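Local coordinates for E3 ubiquitin-protein ligase TRIM65 (Homo sapiens, PDB 7JL4), which acts as an E3 ubiquitin ligase in innate immunity, autophagy and inflammation, and negatively regulates microRNAs by modulating the ubiquitination and stability of TNRC6A, at residues G106-W112 with W124-E128. Numbering follows the deposited sequence.
Sequences GRGPSSW and WHNGE. Unlike the reference sequence in segment 106-112: Ser110 (reference Cys).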
ATOM      1  N   GLY A 106       6.406  -7.534  -2.697  1.00 20.71           N
ATOM      2  CA  GLY A 106       6.116  -8.496  -3.750  1.00 20.43           C
ATOM      3  C   GLY A 106       7.334  -9.093  -4.409  1.00 21.01           C
ATOM      4  O   GLY A 106       7.203  -9.806  -5.421  1.00 23.46           O
ATOM      5  N   ARG A 107       8.523  -8.837  -3.882  1.00 21.33           N
ATOM      6  CA  ARG A 107       9.717  -9.429  -4.454  1.00 22.20           C
ATOM      7  C   ARG A 107      10.104 -10.754  -3.808  1.00 24.16           C
ATOM      8  O   ARG A 107      11.214 -11.251  -4.048  1.00 21.08           O
ATOM      9  CB  ARG A 107      10.895  -8.471  -4.360  1.00 29.29           C
ATOM     10  CG  ARG A 107      11.005  -7.462  -5.516  1.00 27.93           C
ATOM     11  CD  ARG A 107       9.887  -6.436  -5.499  1.00 30.64           C
ATOM     12  NE  ARG A 107      10.125  -5.389  -6.493  1.00 25.18           N
ATOM     13  CZ  ARG A 107       9.303  -4.389  -6.784  1.00 27.24           C
ATOM     14  NH1 ARG A 107       9.699  -3.489  -7.689  1.00 27.17           N
ATOM     15  NH2 ARG A 107       8.177  -4.200  -6.084  1.00 23.04           N
ATOM     16  N   GLY A 108       9.240 -11.312  -2.970  1.00 23.32           N
ATOM     17  CA  GLY A 108       9.457 -12.602  -2.363  1.00 22.23           C
ATOM     18  C   GLY A 108       8.121 -13.228  -1.999  1.00 19.21           C
ATOM     19  O   GLY A 108       7.057 -12.675  -2.270  1.00 19.80           O
ATOM     20  N   PRO A 109       8.154 -14.418  -1.408  1.00 21.07           N
ATOM     21  CA  PRO A 109       6.901 -15.114  -1.106  1.00 24.24           C
ATOM     22  C   PRO A 109       6.135 -14.505   0.067  1.00 29.54           C
ATOM     23  O   PRO A 109       5.014 -14.955   0.343  1.00 25.84           O
ATOM     24  CB  PRO A 109       7.365 -16.537  -0.782  1.00 26.45           C
ATOM     25  CG  PRO A 109       8.751 -16.327  -0.171  1.00 27.44           C
ATOM     26  CD  PRO A 109       9.346 -15.183  -0.994  1.00 25.72           C
ATOM     27  N   SER A 110       6.692 -13.519   0.776  1.00 22.67           N
ATOM     28  CA  SER A 110       6.046 -13.032   2.007  1.00 25.23           C
ATOM     29  C   SER A 110       5.260 -11.743   1.813  1.00 28.86           C
ATOM     30  O   SER A 110       4.711 -11.204   2.791  1.00 24.12           O
ATOM     31  CB  SER A 110       7.096 -12.836   3.112  1.00 31.12           C
ATOM     32  OG  SER A 110       8.059 -11.865   2.706  1.00 35.40           O
ATOM     33  N   SER A 111       5.156 -11.245   0.582  1.00 23.69           N
ATOM     34  CA  SER A 111       4.459  -9.994   0.357  1.00 20.21           C
ATOM     35  C   SER A 111       3.830  -9.984  -1.022  1.00 25.19           C
ATOM     36  O   SER A 111       4.190 -10.768  -1.910  1.00 19.28           O
ATOM     37  CB  SER A 111       5.408  -8.811   0.547  1.00 21.56           C
ATOM     38  OG  SER A 111       6.481  -8.901  -0.352  1.00 21.42           O
ATOM     39  N   TRP A 112       2.870  -9.085  -1.181  1.00 19.95           N
ATOM     40  CA  TRP A 112       2.107  -8.928  -2.415  1.00 19.21           C
ATOM     41  C   TRP A 112       1.909  -7.431  -2.606  1.00 21.83           C
ATOM     42  O   TRP A 112       1.607  -6.733  -1.634  1.00 21.47           O
ATOM     43  CB  TRP A 112       0.714  -9.609  -2.280  1.00 20.20           C
ATOM     44  CG  TRP A 112       0.715 -11.116  -2.144  1.00 16.17           C
ATOM     45  CD1 TRP A 112       0.399 -12.028  -3.115  1.00 17.24           C
ATOM     46  CD2 TRP A 112       0.993 -11.880  -0.954  1.00 24.10           C
ATOM     47  NE1 TRP A 112       0.466 -13.315  -2.603  1.00 21.05           N
ATOM     48  CE2 TRP A 112       0.836 -13.251  -1.286  1.00 21.72           C
ATOM     49  CE3 TRP A 112       1.331 -11.541   0.361  1.00 20.31           C
ATOM     50  CZ2 TRP A 112       1.034 -14.278  -0.355  1.00 24.02           C
ATOM     51  CZ3 TRP A 112       1.546 -12.556   1.277  1.00 20.42           C
ATOM     52  CH2 TRP A 112       1.395 -13.907   0.917  1.00 25.42           C
ATOM     53  N   TRP A 124       2.950  -7.456  -8.185  1.00 17.12           N
ATOM     54  CA  TRP A 124       4.157  -8.157  -7.724  1.00 20.57           C
ATOM     55  C   TRP A 124       3.835  -9.235  -6.693  1.00 20.49           C
ATOM     56  O   TRP A 124       3.161  -8.958  -5.691  1.00 19.08           O
ATOM     57  CB  TRP A 124       5.142  -7.183  -7.059  1.00 20.64           C
ATOM     58  CG  TRP A 124       5.902  -6.307  -8.004  1.00 22.41           C
ATOM     59  CD1 TRP A 124       5.639  -4.996  -8.310  1.00 20.58           C
ATOM     60  CD2 TRP A 124       7.082  -6.664  -8.729  1.00 20.15           C
ATOM     61  NE1 TRP A 124       6.593  -4.530  -9.221  1.00 20.83           N
ATOM     62  CE2 TRP A 124       7.480  -5.532  -9.483  1.00 24.04           C
ATOM     63  CE3 TRP A 124       7.836  -7.838  -8.835  1.00 22.38           C
ATOM     64  CZ2 TRP A 124       8.604  -5.547 -10.334  1.00 29.55           C
ATOM     65  CZ3 TRP A 124       8.938  -7.854  -9.665  1.00 22.45           C
ATOM     66  CH2 TRP A 124       9.310  -6.716 -10.415  1.00 29.72           C
ATOM     67  N   HIS A 125       4.377 -10.440  -6.893  1.00 17.36           N
ATOM     68  CA  HIS A 125       4.460 -11.437  -5.822  1.00 20.60           C
ATOM     69  C   HIS A 125       5.579 -12.407  -6.162  1.00 20.11           C
ATOM     70  O   HIS A 125       5.728 -12.799  -7.325  1.00 20.72           O
ATOM     71  CB  HIS A 125       3.147 -12.210  -5.618  1.00 20.12           C
ATOM     72  CG  HIS A 125       3.269 -13.336  -4.624  1.00 22.89           C
ATOM     73  ND1 HIS A 125       3.556 -13.121  -3.287  1.00 20.25           N
ATOM     74  CD2 HIS A 125       3.158 -14.681  -4.774  1.00 20.04           C
ATOM     75  CE1 HIS A 125       3.623 -14.286  -2.660  1.00 23.63           C
ATOM     76  NE2 HIS A 125       3.393 -15.250  -3.538  1.00 20.52           N
ATOM     77  N   ASN A 126       6.377 -12.775  -5.158  1.00 18.60           N
ATOM     78  CA  ASN A 126       7.400 -13.812  -5.324  1.00 19.38           C
ATOM     79  C   ASN A 126       8.453 -13.411  -6.371  1.00 21.03           C
ATOM     80  O   ASN A 126       9.035 -14.271  -7.037  1.00 21.53           O
ATOM     81  CB  ASN A 126       6.760 -15.146  -5.708  1.00 19.15           C
ATOM     82  CG  ASN A 126       7.569 -16.336  -5.253  1.00 26.53           C
ATOM     83  OD1 ASN A 126       8.359 -16.238  -4.318  1.00 27.53           O
ATOM     84  ND2 ASN A 126       7.393 -17.467  -5.929  1.00 33.47           N
ATOM     85  N   GLY A 127       8.717 -12.118  -6.519  1.00 15.27           N
ATOM     86  CA  GLY A 127       9.741 -11.651  -7.480  1.00 16.13           C
ATOM     87  C   GLY A 127       9.272 -11.584  -8.921  1.00 24.16           C
ATOM     88  O   GLY A 127      10.077 -11.247  -9.812  1.00 22.42           O
ATOM     89  N   GLU A 128       7.995 -11.852  -9.172  1.00 22.12           N
ATOM     90  CA  GLU A 128       7.379 -11.789 -10.492  1.00 20.40           C
ATOM     91  C   GLU A 128       6.359 -10.662 -10.546  1.00 25.73           C
ATOM     92  O   GLU A 128       5.481 -10.568  -9.671  1.00 21.71           O
ATOM     93  CB  GLU A 128       6.674 -13.112 -10.810  1.00 23.59           C
ATOM     94  CG  GLU A 128       6.029 -13.190 -12.195  1.00 29.99           C
ATOM     95  CD  GLU A 128       5.200 -14.451 -12.345  1.00 31.53           C
ATOM     96  OE1 GLU A 128       4.606 -14.902 -11.344  1.00 31.48           O
ATOM     97  OE2 GLU A 128       5.195 -15.042 -13.442  1.00 27.75           O
TER
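Gly106 lies against Trp124, its CA 3.6 Å from Trp124 O in a CA-H...O contact, while Gly106 O accepts a hydrogen bond of 3.0 Å from Gly127 N. Arg107 starts away from the other segment, but a bend at chi2 (69°) folds its guanidinium back flat over the Trp124 indole, planes 15° apart. In this stacked cation-pi pair Arg107 CZ stands 3.6 Å from the centroid of the Trp124 five-membered ring, over its face; Arg107 NH2 also hydrogen-bonds to Ile105 O and forms a salt bridge with Asp103. Gly108 O accepts a bent hydrogen bond of 3.0 Å from Asn126 N, which sits above the carbonyl plane. The segments meet at the open end of the hairpin of strands 111-116 and 120-125, near the edge strand 128-133 of one sheet of the B30.2/SPRY beta-sandwich. Pro109 sets its CD 3.6 Å from Asn126 OD1. Ser111 O takes a nearly straight 2.8 Å hydrogen bond from His125 ND1; the oxygen lies in the imidazole plane. Carried alongside Trp112 by a chi1 of 174° (CG anti to the backbone N), the His125 ring stacks offset and almost parallel on the Trp112 five-membered ring, centroids 3.7 Å apart; Tyr90, Phe166 and Phe170 meet that indole edge-to-face.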